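Local coordinates for lasso peptide isopeptidase AtxE2 (Asticcacaulis excentricus, PDB 5TXE), which hydrolyses the isopeptide bond of the lasso peptides astexin-2 and astexin-3, turning the threaded substrates into linear peptides, at residues E610-G613 / A614-G617; A261-R265 / T266-V270. The protein carries 1 engineered substitution. One frame throughout, in Å; residues are numbered along the deposited sequence.

Along the chain, contact 2 comes first: the two-residue loop in 261-270 joins strand 261-263 to strand 266-271, the first two strands of a four-stranded antiparallel sheet, consistent with a blade of the beta-propeller of the prolyl oligopeptidase family. It is complete long before contact 1 begins, so the two follow in series and neither nest nor cross. Contact 1, at 610-617, is a helical turn after strand 602-607 of the mixed sheet in the hydrolase domain, linking the short helix 608-611 to helix 615-623. Both are local. The centres of contact 1 and contact 2 lie about 52 Å apart, on opposite sides of the chain's centre. The nearest atoms of contact 1 and contact 2 are about 33 Å apart.

Contact 1 (E610-G613 / A614-G617); sequences EYLG and ALPG
Leu615 sets its two methyl groups against Tyr611 and Leu612, which lie one turn earlier in the chain. Its CD1 is 3.9 Å from CE2 of Tyr611, approaching the ring at a slant, and the same methyl meets Leu612 CD2 at 4.0 Å. CD2 of Leu615 lies 4.1 Å from CD2 of Tyr611. Leu615 reaches both neighbours because its CG stands anti to the carbonyl carbon (chi1 -69°), and a branched side chain suits the place since the fork lets CD1 touch both Tyr611 and Leu612 while CD2 also meets the Tyr611 ring. An alanine here would probably leave the Tyr611 ring and Leu612 CD2 without these methyl contacts and open a gap between them. Beside this apolar cluster the backbone winds tightly: Ala614 N donates to Tyr611 O at 2.8 Å, and Leu615 N to Leu612 O at 3.1 Å. Both donors stand well out of the carbonyl planes, and each bond spans three residues. The turn follows strand 602-607 in an alpha/beta-hydrolase fold, where the acid of the catalytic triad is carried. That acid is inferred to be Glu610, whose carboxylate turns from the cluster toward His638, to which OE2 hydrogen-bonds; the nucleophile position is occupied by the engineered Ala527. Pro616 fits the first turn of helix 615-623, where its missing N-H costs little; its CD packs 3.8 Å from Leu612 O. One residue on, a water bridges Gly613 O, at 2.9 Å, to Gly617 N, at 2.7 Å, standing in for a direct backbone bond.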
ATOM      1  N   GLU A 610      13.799 -11.842   0.952  1.00 23.77           N
ATOM      2  CA  GLU A 610      14.669 -10.739   0.542  1.00 25.46           C
ATOM      3  C   GLU A 610      16.007 -10.757   1.198  1.00 23.66           C
ATOM      4  O   GLU A 610      16.856  -9.937   0.827  1.00 24.78           O
ATOM      5  CB  GLU A 610      14.013  -9.381   0.859  1.00 28.41           C
ATOM      6  CG  GLU A 610      12.721  -9.154   0.077  1.00 29.05           C
ATOM      7  CD  GLU A 610      12.145  -7.743   0.273  1.00 38.13           C
ATOM      8  OE1 GLU A 610      12.049  -7.226   1.439  1.00 38.69           O
ATOM      9  OE2 GLU A 610      11.728  -7.164  -0.754  1.00 38.81           O
ATOM     10  N   TYR A 611      16.241 -11.657   2.146  1.00 20.46           N
ATOM     11  CA  TYR A 611      17.472 -11.552   2.916  1.00 18.68           C
ATOM     12  C   TYR A 611      18.746 -11.761   2.143  1.00 19.60           C
ATOM     13  O   TYR A 611      19.771 -11.236   2.568  1.00 18.48           O
ATOM     14  CB  TYR A 611      17.474 -12.450   4.160  1.00 20.09           C
ATOM     15  CG  TYR A 611      18.138 -13.798   4.033  1.00 19.17           C
ATOM     16  CD1 TYR A 611      17.577 -14.803   3.286  1.00 20.94           C
ATOM     17  CD2 TYR A 611      19.274 -14.082   4.726  1.00 21.08           C
ATOM     18  CE1 TYR A 611      18.202 -16.042   3.163  1.00 21.86           C
ATOM     19  CE2 TYR A 611      19.881 -15.319   4.656  1.00 21.57           C
ATOM     20  CZ  TYR A 611      19.353 -16.297   3.863  1.00 22.03           C
ATOM     21  OH  TYR A 611      19.976 -17.513   3.771  1.00 21.64           O
ATOM     22  N   LEU A 612      18.727 -12.546   1.058  1.00 18.42           N
ATOM     23  CA  LEU A 612      19.929 -12.872   0.382  1.00 20.11           C
ATOM     24  C   LEU A 612      20.648 -11.609  -0.105  1.00 22.29           C
ATOM     25  O   LEU A 612      21.881 -11.529  -0.060  1.00 19.86           O
ATOM     26  CB  LEU A 612      19.671 -13.752  -0.827  1.00 21.55           C
ATOM     27  CG  LEU A 612      19.274 -15.204  -0.503  1.00 23.14           C
ATOM     28  CD1 LEU A 612      18.953 -15.973  -1.765  1.00 23.17           C
ATOM     29  CD2 LEU A 612      20.389 -15.868   0.243  1.00 24.18           C
ATOM     30  N   GLY A 613      19.845 -10.660  -0.551  1.00 20.89           N
ATOM     31  CA  GLY A 613      20.288  -9.332  -0.950  1.00 22.13           C
ATOM     32  C   GLY A 613      21.050  -8.563   0.093  1.00 22.06           C
ATOM     33  O   GLY A 613      21.919  -7.737  -0.244  1.00 22.56           O
ATOM     34  N   ALA A 614      20.811  -8.884   1.357  1.00 21.82           N
ATOM     35  CA  ALA A 614      21.425  -8.157   2.411  1.00 22.49           C
ATOM     36  C   ALA A 614      22.802  -8.683   2.746  1.00 24.83           C
ATOM     37  O   ALA A 614      23.603  -8.009   3.419  1.00 21.79           O
ATOM     38  CB  ALA A 614      20.563  -8.214   3.649  1.00 23.36           C
ATOM     39  N   LEU A 615      23.110  -9.884   2.278  1.00 23.70           N
ATOM     40  CA  LEU A 615      24.251 -10.558   2.819  1.00 22.08           C
ATOM     41  C   LEU A 615      25.598  -9.936   2.518  1.00 20.05           C
ATOM     42  O   LEU A 615      26.413  -9.865   3.420  1.00 19.87           O
ATOM     43  CB  LEU A 615      24.214 -12.038   2.456  1.00 22.31           C
ATOM     44  CG  LEU A 615      23.089 -12.817   3.158  1.00 22.48           C
ATOM     45  CD1 LEU A 615      23.145 -14.273   2.745  1.00 23.98           C
ATOM     46  CD2 LEU A 615      23.203 -12.754   4.687  1.00 22.93           C
ATOM     47  N   PRO A 616      25.898  -9.580   1.278  1.00 19.24           N
ATOM     48  CA  PRO A 616      27.244  -8.966   1.113  1.00 22.01           C
ATOM     49  C   PRO A 616      27.436  -7.708   1.973  1.00 21.49           C
ATOM     50  O   PRO A 616      28.414  -7.581   2.689  1.00 22.52           O
ATOM     51  CB  PRO A 616      27.293  -8.616  -0.394  1.00 20.67           C
ATOM     52  CG  PRO A 616      26.380  -9.632  -0.993  1.00 20.45           C
ATOM     53  CD  PRO A 616      25.267  -9.844  -0.011  1.00 19.38           C
ATOM     54  N   GLY A 617      26.452  -6.838   1.934  1.00 22.03           N
ATOM     55  CA  GLY A 617      26.446  -5.660   2.775  1.00 24.78           C
ATOM     56  C   GLY A 617      26.585  -5.969   4.235  1.00 26.01           C
ATOM     57  O   GLY A 617      27.435  -5.395   4.945  1.00 24.92           O
TER
HETATM   58  O   HOH W   1      24.471  -6.435   0.103  1.00 22.01           O

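Contact 2 (A261-R265 / T266-V270); sequences AMVGR and TTFSV
Val263 has CG1 anti to its backbone N (chi1 -170°), which leaves CG2 facing the Phe268 ring, while Phe268, with CG anti to the carbonyl carbon (chi1 -65°), brings the ring edge to meet it. CG2 of Val263 lies 3.7 Å from CE2 of Phe268, near the ring plane. Over one face of the same ring, offset toward the rim, sits the CG2 methyl of Thr266, so two beta-branched residues, well suited to strands, hold the ring from its edge and its face. On the other, more exposed side of the sheet, the side chains of the non-hydrogen-bonded pair Met262 and Thr267 cross at a slant, with CG of Met262 3.5 Å from OG1 of Thr267. Backbone bonds fix the register: Phe268 N donates to Ala261 O at 2.8 Å, Ala261 N returns a bond to Phe268 O, and Val263 and Thr266 exchange a like pair next to the turn. Gly264 suits the turn's second position, since its positive phi is easiest without a side chain. Phe268 and Ala261 also pack on Met307 and Leu316 of the following sheet. A beta hairpin with a two-residue loop results, closed by a type II' turn from Val263 to Thr266, consistent with the edge of a beta-propeller blade.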
ATOM      1  N   ALA A 261     -18.281   9.429 -16.609  1.00 42.35           N
ATOM      2  CA  ALA A 261     -19.676   9.316 -16.194  1.00 41.90           C
ATOM      3  C   ALA A 261     -20.622   9.872 -17.267  1.00 52.51           C
ATOM      4  O   ALA A 261     -20.235  10.733 -18.080  1.00 44.15           O
ATOM      5  CB  ALA A 261     -19.909  10.092 -14.924  1.00 40.91           C
ATOM      6  N   MET A 262     -21.875   9.423 -17.225  1.00 51.24           N
ATOM      7  CA  MET A 262     -22.900   9.968 -18.100  1.00 55.44           C
ATOM      8  C   MET A 262     -23.995  10.601 -17.243  1.00 55.33           C
ATOM      9  O   MET A 262     -24.317  10.101 -16.177  1.00 50.77           O
ATOM     10  CB  MET A 262     -23.462   8.895 -19.040  1.00 58.87           C
ATOM     11  CG  MET A 262     -22.652   8.655 -20.304  1.00 65.57           C
ATOM     12  SD  MET A 262     -23.858   8.295 -21.593  1.00 83.15           S
ATOM     13  CE  MET A 262     -23.449   6.582 -21.992  1.00 87.29           C
ATOM     14  N   VAL A 263     -24.484  11.760 -17.674  1.00 51.55           N
ATOM     15  CA  VAL A 263     -25.710  12.346 -17.139  1.00 51.65           C
ATOM     16  C   VAL A 263     -26.550  12.820 -18.353  1.00 58.19           C
ATOM     17  O   VAL A 263     -26.149  13.749 -19.056  1.00 55.75           O
ATOM     18  CB  VAL A 263     -25.403  13.542 -16.231  1.00 51.21           C
ATOM     19  CG1 VAL A 263     -26.653  13.976 -15.517  1.00 52.38           C
ATOM     20  CG2 VAL A 263     -24.303  13.213 -15.231  1.00 49.67           C
ATOM     21  N   GLY A 264     -27.665  12.151 -18.640  1.00 57.80           N
ATOM     22  CA  GLY A 264     -28.442  12.444 -19.838  1.00 54.16           C
ATOM     23  C   GLY A 264     -27.631  12.080 -21.074  1.00 54.52           C
ATOM     24  O   GLY A 264     -27.065  10.982 -21.161  1.00 54.07           O
ATOM     25  N   ARG A 265     -27.542  13.034 -22.008  1.00 59.54           N
ATOM     26  CA  ARG A 265     -26.762  12.888 -23.254  1.00 61.16           C
ATOM     27  C   ARG A 265     -25.274  13.285 -23.065  1.00 54.03           C
ATOM     28  O   ARG A 265     -24.433  13.064 -23.961  1.00 45.47           O
ATOM     29  CB  ARG A 265     -27.381  13.723 -24.402  1.00 65.58           C
ATOM     30  CG  ARG A 265     -28.724  13.214 -24.925  1.00 79.45           C
ATOM     31  CD  ARG A 265     -29.452  14.128 -25.967  1.00 86.20           C
ATOM     32  NE  ARG A 265     -28.592  14.792 -26.975  1.00 90.32           N
ATOM     33  CZ  ARG A 265     -27.953  14.191 -27.998  1.00 88.96           C
ATOM     34  NH1 ARG A 265     -28.017  12.860 -28.191  1.00 88.86           N
ATOM     35  NH2 ARG A 265     -27.205  14.934 -28.826  1.00 66.54           N
ATOM     36  N   THR A 266     -24.950  13.855 -21.904  1.00 49.27           N
ATOM     37  CA  THR A 266     -23.615  14.391 -21.625  1.00 47.56           C
ATOM     38  C   THR A 266     -22.651  13.343 -21.030  1.00 48.94           C
ATOM     39  O   THR A 266     -22.941  12.680 -20.045  1.00 48.66           O
ATOM     40  CB  THR A 266     -23.747  15.538 -20.674  1.00 49.06           C
ATOM     41  OG1 THR A 266     -24.713  16.422 -21.218  1.00 49.33           O
ATOM     42  CG2 THR A 266     -22.412  16.264 -20.504  1.00 55.63           C
ATOM     43  N   THR A 267     -21.512  13.185 -21.684  1.00 49.85           N
ATOM     44  CA  THR A 267     -20.451  12.320 -21.231  1.00 51.95           C
ATOM     45  C   THR A 267     -19.361  13.201 -20.597  1.00 46.88           C
ATOM     46  O   THR A 267     -18.827  14.150 -21.195  1.00 39.32           O
ATOM     47  CB  THR A 267     -19.898  11.494 -22.397  1.00 55.41           C
ATOM     48  OG1 THR A 267     -20.887  10.526 -22.744  1.00 59.45           O
ATOM     49  CG2 THR A 267     -18.645  10.751 -22.025  1.00 60.14           C
ATOM     50  N   PHE A 268     -19.083  12.895 -19.352  1.00 43.20           N
ATOM     51  CA  PHE A 268     -18.007  13.546 -18.637  1.00 38.94           C
ATOM     52  C   PHE A 268     -16.780  12.679 -18.625  1.00 39.68           C
ATOM     53  O   PHE A 268     -16.871  11.469 -18.487  1.00 41.20           O
ATOM     54  CB  PHE A 268     -18.445  13.852 -17.263  1.00 37.85           C
ATOM     55  CG  PHE A 268     -19.545  14.843 -17.207  1.00 36.13           C
ATOM     56  CD1 PHE A 268     -19.284  16.193 -17.375  1.00 40.51           C
ATOM     57  CD2 PHE A 268     -20.815  14.450 -16.995  1.00 36.89           C
ATOM     58  CE1 PHE A 268     -20.292  17.143 -17.302  1.00 37.01           C
ATOM     59  CE2 PHE A 268     -21.832  15.377 -16.943  1.00 37.66           C
ATOM     60  CZ  PHE A 268     -21.570  16.730 -17.094  1.00 37.45           C
ATOM     61  N   SER A 269     -15.631  13.293 -18.876  1.00 39.14           N
ATOM     62  CA  SER A 269     -14.389  12.595 -18.803  1.00 39.63           C
ATOM     63  C   SER A 269     -13.302  13.602 -18.411  1.00 37.62           C
ATOM     64  O   SER A 269     -13.613  14.708 -18.003  1.00 36.15           O
ATOM     65  CB  SER A 269     -14.098  11.923 -20.117  1.00 40.52           C
ATOM     66  OG  SER A 269     -13.882  12.896 -21.102  1.00 43.97           O
ATOM     67  N   VAL A 270     -12.047  13.190 -18.483  1.00 36.20           N
ATOM     68  CA  VAL A 270     -10.962  13.979 -18.004  1.00 37.40           C
ATOM     69  C   VAL A 270      -9.872  13.880 -19.033  1.00 39.36           C
ATOM     70  O   VAL A 270      -9.649  12.816 -19.585  1.00 40.88           O
ATOM     71  CB  VAL A 270     -10.609  13.346 -16.661  1.00 37.68           C
ATOM     72  CG1 VAL A 270      -9.146  13.072 -16.489  1.00 40.41           C
ATOM     73  CG2 VAL A 270     -11.257  14.130 -15.550  1.00 38.05           C
TER